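Local coordinates for imine reductase (Bacillus cereus, PDB 4D3D), which catalyses the NADPH-dependent, S-selective reduction of the cyclic imine 2-methylpyrroline, as an oxidoreductase with a Rossmann-type nucleotide-binding domain, at residues 22-27 against 80-85; 38-43 against 167-172. All blocks are in the same frame, centred on the assembly; numbering follows the deposited sequence. Where two conformers were deposited one is given.

Interaction 1 of 2, residues 22-27 against 80-85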
# COMPACT_ATOMS: atom_id res chain seq x y z
N LYS B 22 -3.78 -26.56 -33.17
CA LYS B 22 -3.87 -26.01 -34.54
C LYS B 22 -2.66 -25.16 -34.91
O LYS B 22 -1.60 -25.73 -35.07
CB LYS B 22 -5.21 -25.33 -34.89
CG LYS B 22 -5.87 -25.98 -36.12
CD LYS B 22 -7.04 -25.16 -36.62
N SER B 23 -2.81 -23.84 -35.08
CA SER B 23 -1.79 -23.09 -35.85
C SER B 23 -1.80 -21.62 -35.38
O SER B 23 -2.88 -21.06 -35.22
CB SER B 23 -2.19 -23.18 -37.33
OG SER B 23 -1.12 -22.83 -38.16
N VAL B 24 -0.62 -21.00 -35.20
CA VAL B 24 -0.51 -19.62 -34.68
C VAL B 24 0.84 -18.98 -35.09
O VAL B 24 1.81 -19.69 -35.32
CB VAL B 24 -0.67 -19.64 -33.14
CG1 VAL B 24 0.47 -20.40 -32.47
CG2 VAL B 24 -0.89 -18.24 -32.56
N THR B 25 0.86 -17.66 -35.23
CA THR B 25 2.07 -16.91 -35.54
C THR B 25 2.50 -16.13 -34.29
O THR B 25 1.65 -15.51 -33.60
CB THR B 25 1.82 -15.93 -36.71
OG1 THR B 25 1.60 -16.67 -37.91
CG2 THR B 25 2.99 -14.98 -36.89
N VAL B 26 3.81 -16.11 -34.00
CA VAL B 26 4.38 -15.30 -32.91
C VAL B 26 5.39 -14.37 -33.54
O VAL B 26 6.35 -14.82 -34.19
CB VAL B 26 5.04 -16.16 -31.82
CG1 VAL B 26 5.71 -15.31 -30.78
CG2 VAL B 26 3.99 -17.08 -31.20
N ILE B 27 5.15 -13.07 -33.38
CA ILE B 27 6.03 -12.05 -33.84
C ILE B 27 6.64 -11.38 -32.64
O ILE B 27 5.97 -10.87 -31.73
CB ILE B 27 5.32 -11.01 -34.72
CG1 ILE B 27 4.95 -11.56 -36.10
CG2 ILE B 27 6.22 -9.77 -34.89
CD1 ILE B 27 4.03 -10.72 -36.91
N LEU B 80 -4.46 -15.79 -36.44
CA LEU B 80 -4.05 -15.30 -35.11
C LEU B 80 -2.54 -15.02 -35.02
O LEU B 80 -1.72 -15.94 -35.31
CB LEU B 80 -4.47 -16.32 -34.07
CG LEU B 80 -4.24 -15.88 -32.62
CD1 LEU B 80 -5.10 -14.71 -32.27
CD2 LEU B 80 -4.48 -17.03 -31.65
N VAL B 81 -2.21 -13.77 -34.63
CA VAL B 81 -0.83 -13.27 -34.60
C VAL B 81 -0.60 -12.73 -33.20
O VAL B 81 -1.20 -11.74 -32.82
CB VAL B 81 -0.67 -12.16 -35.64
CG1 VAL B 81 0.74 -11.60 -35.57
CG2 VAL B 81 -1.08 -12.65 -37.03
N ILE B 82 0.27 -13.40 -32.43
CA ILE B 82 0.68 -12.88 -31.12
C ILE B 82 1.82 -11.86 -31.28
O ILE B 82 2.84 -12.19 -31.86
CB ILE B 82 1.14 -14.03 -30.21
CG1 ILE B 82 0.13 -15.17 -30.08
CG2 ILE B 82 1.57 -13.48 -28.83
CD1 ILE B 82 -1.25 -14.81 -29.78
N LEU B 83 1.64 -10.62 -30.83
CA LEU B 83 2.68 -9.64 -30.92
C LEU B 83 3.33 -9.52 -29.53
O LEU B 83 2.79 -8.87 -28.63
CB LEU B 83 2.10 -8.31 -31.34
CG LEU B 83 1.42 -8.30 -32.71
CD1 LEU B 83 0.88 -6.93 -32.97
CD2 LEU B 83 2.45 -8.57 -33.78
N SER B 84 4.44 -10.19 -29.35
CA SER B 84 5.18 -10.13 -28.10
C SER B 84 6.37 -9.18 -28.36
O SER B 84 7.50 -9.62 -28.56
CB SER B 84 5.57 -11.57 -27.72
OG SER B 84 5.90 -12.42 -28.85
N LEU B 85 6.08 -7.91 -28.47
CA LEU B 85 7.04 -6.93 -28.83
C LEU B 85 7.41 -6.12 -27.55
O LEU B 85 6.69 -6.11 -26.57
CB LEU B 85 6.44 -5.96 -29.86
CG LEU B 85 5.85 -6.63 -31.12
CD1 LEU B 85 5.15 -5.63 -32.07
CD2 LEU B 85 6.96 -7.35 -31.86
O HOH W 1 -4.61 -18.86 -36.51
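Ile27 meets Val81 through its longer branch, which a chi1 of -72° sets opposite the carbonyl carbon and a chi2 of 168° keeps extended. CD1 thus ends 3.7 Å from CG1 of Val81, the branch that Val81 holds anti to its own backbone N (chi1 178°), and the two side chains cross at a slant. Leu83 lies alongside, its CD2 3.9 Å from CB of Ile27, while CG2 of Ile27 rests against CD2 of Leu85. On the other face Val24 turns CG2 toward Leu80, CG2 to CD2 3.9 Å, both side chains pointing the same way. Between these two layers the backbones run parallel in the regular alternation of such strands: Thr25 N donates to Leu80 O, Ile82 N to Thr25 O (2.8 Å), and Ile27 N to Ile82 O. A fourth bond, Ser84 N to Ile27 O (2.9 Å), is more bent at its hydrogen and carries the pairing past the end of strand 80-83. These are the central strands of the Rossmann fold, 23-27 being the first, and the Gly28, Gly30 and Gly33 pattern that follows it is consistent with a dinucleotide-binding turn. In one of its two modelled conformers Ser84 reaches that turn, its OG hydrogen-bonded to Gly28 O. Thr25 OG1 bonds Asn78 and Ala74 O, so this buried hydroxyl has its polar needs met just ahead of strand 80-83. Where the strands begin to splay, a water donates to Ser23 O and accepts from Leu80 N, at 3.1 Å from each atom.

Interaction 2 of 2, residues 38-43 against 167-172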
# COMPACT_ATOMS: atom_id res chain seq x y z
N ASP B 38 7.33 -21.81 -27.39
CA ASP B 38 7.76 -23.11 -26.85
C ASP B 38 6.56 -23.93 -26.33
O ASP B 38 6.40 -25.14 -26.63
CB ASP B 38 8.77 -22.80 -25.74
CG ASP B 38 9.76 -23.87 -25.53
OD1 ASP B 38 10.61 -24.09 -26.42
OD2 ASP B 38 9.68 -24.48 -24.46
N VAL B 39 5.69 -23.26 -25.58
CA VAL B 39 4.49 -23.92 -25.06
C VAL B 39 3.52 -24.28 -26.13
O VAL B 39 2.96 -25.37 -26.11
CB VAL B 39 3.78 -23.07 -24.01
CG1 VAL B 39 2.39 -23.61 -23.67
CG2 VAL B 39 4.64 -23.05 -22.79
N PHE B 40 3.33 -23.39 -27.12
CA PHE B 40 2.52 -23.77 -28.25
C PHE B 40 3.08 -25.06 -28.94
O PHE B 40 2.29 -25.93 -29.28
CB PHE B 40 2.40 -22.63 -29.29
CG PHE B 40 1.45 -21.52 -28.92
CD1 PHE B 40 0.15 -21.77 -28.48
CD2 PHE B 40 1.86 -20.17 -29.07
CE1 PHE B 40 -0.71 -20.73 -28.12
CE2 PHE B 40 0.98 -19.11 -28.77
CZ PHE B 40 -0.31 -19.40 -28.30
N LEU B 41 4.41 -25.12 -29.15
CA LEU B 41 5.04 -26.30 -29.81
C LEU B 41 4.81 -27.56 -28.99
O LEU B 41 4.42 -28.61 -29.53
CB LEU B 41 6.55 -26.11 -30.05
CG LEU B 41 6.88 -25.14 -31.20
CD1 LEU B 41 8.34 -24.70 -31.14
CD2 LEU B 41 6.51 -25.71 -32.59
N GLU B 42 4.98 -27.43 -27.70
CA GLU B 42 4.73 -28.55 -26.79
C GLU B 42 3.30 -29.09 -26.90
O GLU B 42 3.10 -30.28 -26.80
CB GLU B 42 5.03 -28.13 -25.37
CG GLU B 42 4.84 -29.21 -24.32
CD GLU B 42 5.06 -28.67 -22.92
OE1 GLU B 42 5.69 -27.60 -22.81
OE2 GLU B 42 4.60 -29.32 -21.95
N TYR B 43 2.32 -28.22 -27.11
CA TYR B 43 0.93 -28.62 -27.17
C TYR B 43 0.50 -28.93 -28.59
O TYR B 43 -0.71 -28.99 -28.89
CB TYR B 43 0.01 -27.57 -26.45
CG TYR B 43 0.07 -27.73 -24.92
CD1 TYR B 43 1.12 -27.20 -24.19
CD2 TYR B 43 -0.89 -28.48 -24.22
CE1 TYR B 43 1.24 -27.38 -22.80
CE2 TYR B 43 -0.78 -28.67 -22.83
CZ TYR B 43 0.28 -28.13 -22.13
OH TYR B 43 0.39 -28.29 -20.75
N LEU B 167 -5.47 -18.95 -26.65
CA LEU B 167 -4.84 -18.08 -25.65
C LEU B 167 -4.68 -18.83 -24.33
O LEU B 167 -3.72 -18.67 -23.66
CB LEU B 167 -5.64 -16.76 -25.45
CG LEU B 167 -5.60 -15.90 -26.72
CD1 LEU B 167 -6.54 -14.71 -26.54
CD2 LEU B 167 -4.18 -15.46 -27.05
N GLU B 168 -5.66 -19.66 -23.97
CA GLU B 168 -5.62 -20.42 -22.68
C GLU B 168 -4.64 -21.60 -22.65
O GLU B 168 -4.37 -22.17 -21.58
CB GLU B 168 -7.05 -20.81 -22.28
CG GLU B 168 -7.83 -19.63 -21.77
CD GLU B 168 -9.27 -19.90 -21.40
OE1 GLU B 168 -9.76 -21.03 -21.54
OE2 GLU B 168 -9.95 -18.96 -21.01
N VAL B 169 -4.03 -21.92 -23.78
CA VAL B 169 -2.85 -22.78 -23.76
C VAL B 169 -1.68 -22.09 -23.02
O VAL B 169 -0.86 -22.74 -22.36
CB VAL B 169 -2.43 -23.13 -25.20
CG1 VAL B 169 -1.11 -23.87 -25.22
CG2 VAL B 169 -3.55 -23.86 -25.90
N LEU B 170 -1.61 -20.76 -23.10
CA LEU B 170 -0.53 -20.01 -22.47
C LEU B 170 -0.73 -19.77 -20.95
O LEU B 170 0.23 -19.91 -20.17
CB LEU B 170 -0.36 -18.64 -23.17
CG LEU B 170 -0.09 -18.74 -24.67
CD1 LEU B 170 0.07 -17.33 -25.20
CD2 LEU B 170 1.14 -19.61 -25.00
N THR B 171 -1.91 -19.32 -20.58
CA THR B 171 -2.28 -18.99 -19.20
C THR B 171 -3.81 -19.04 -19.07
O THR B 171 -4.52 -19.09 -20.09
CB THR B 171 -1.86 -17.54 -18.75
OG1 THR B 171 -2.72 -16.56 -19.37
CG2 THR B 171 -0.46 -17.17 -19.05
N SER B 172 -4.34 -18.99 -17.84
CA SER B 172 -5.75 -18.71 -17.62
C SER B 172 -6.07 -17.27 -18.05
O SER B 172 -5.17 -16.45 -18.13
CB SER B 172 -6.16 -18.95 -16.17
OG SER B 172 -6.00 -20.34 -15.94
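Val169 is the bump of this contact, and Val39, Phe40 and Tyr43 form the hollow that receives it. With chi1 at 173°, CG1 of Val169 stands anti to the backbone N and projects into the group, coming within 3.8 Å of CG1 of Val39, 4.0 Å of CG of Tyr43 and 4.1 Å of CD1 of Phe40. One methyl therefore touches three residues of segment 38-43. The valines slide past each other in opposite directions, and Val39 in return sets its CG1 against the backbone, 3.6 Å from the carbonyl oxygen of Val169, near the end of helix 157-170.

Beside Val169 lies a flatter junction. Leu170 crosses Phe40 at about a right angle and places CD2 over one face of the ring, 3.8 Å from the centroid and 17° off the normal, in a CH-pi contact. The methyl is displaced toward the rim on the CZ side, and both CG and CD1 of Leu170 also touch CZ, so the whole fork of the leucine keeps to that one side of the ring, at and beyond its CZ end. Tyr43, the first residue beyond the helical part of its segment, forms the exposed margin of the hollow, its CB and the near part of its ring lying along CG1 of Val169. Tyr45 also touches Val169 and meets the Phe40 ring, while Ile144 touches both Val39 and Leu170. Side chain to side chain the join is apolar, a packing of two helix C-terminal ends on one face of the central sheet, as expected of the helical layer that covers a Rossmann-type nucleotide-binding domain.

How the interactions relate
From the N terminus the chain enters strand 23-27, turns through the glycine-rich segment and climbs helix 31-42. The return at strand 80-83 closes the first loop, interaction 1, around 52 intervening residues. Helix 157-170 then closes the second, interaction 2, over 123 residues. Because 38-43 falls inside the first loop and 167-172 beyond it, the two closures cross and do not nest. One builds the sheet's middle, the other joins two helices of the layer lying over it. They meet directly, their centres about 11 Å apart: Val24 CG1 packs 3.7 Å from Phe40 CD2, and Ile82 CD1 lies 4.1 Å from Leu167 CD2.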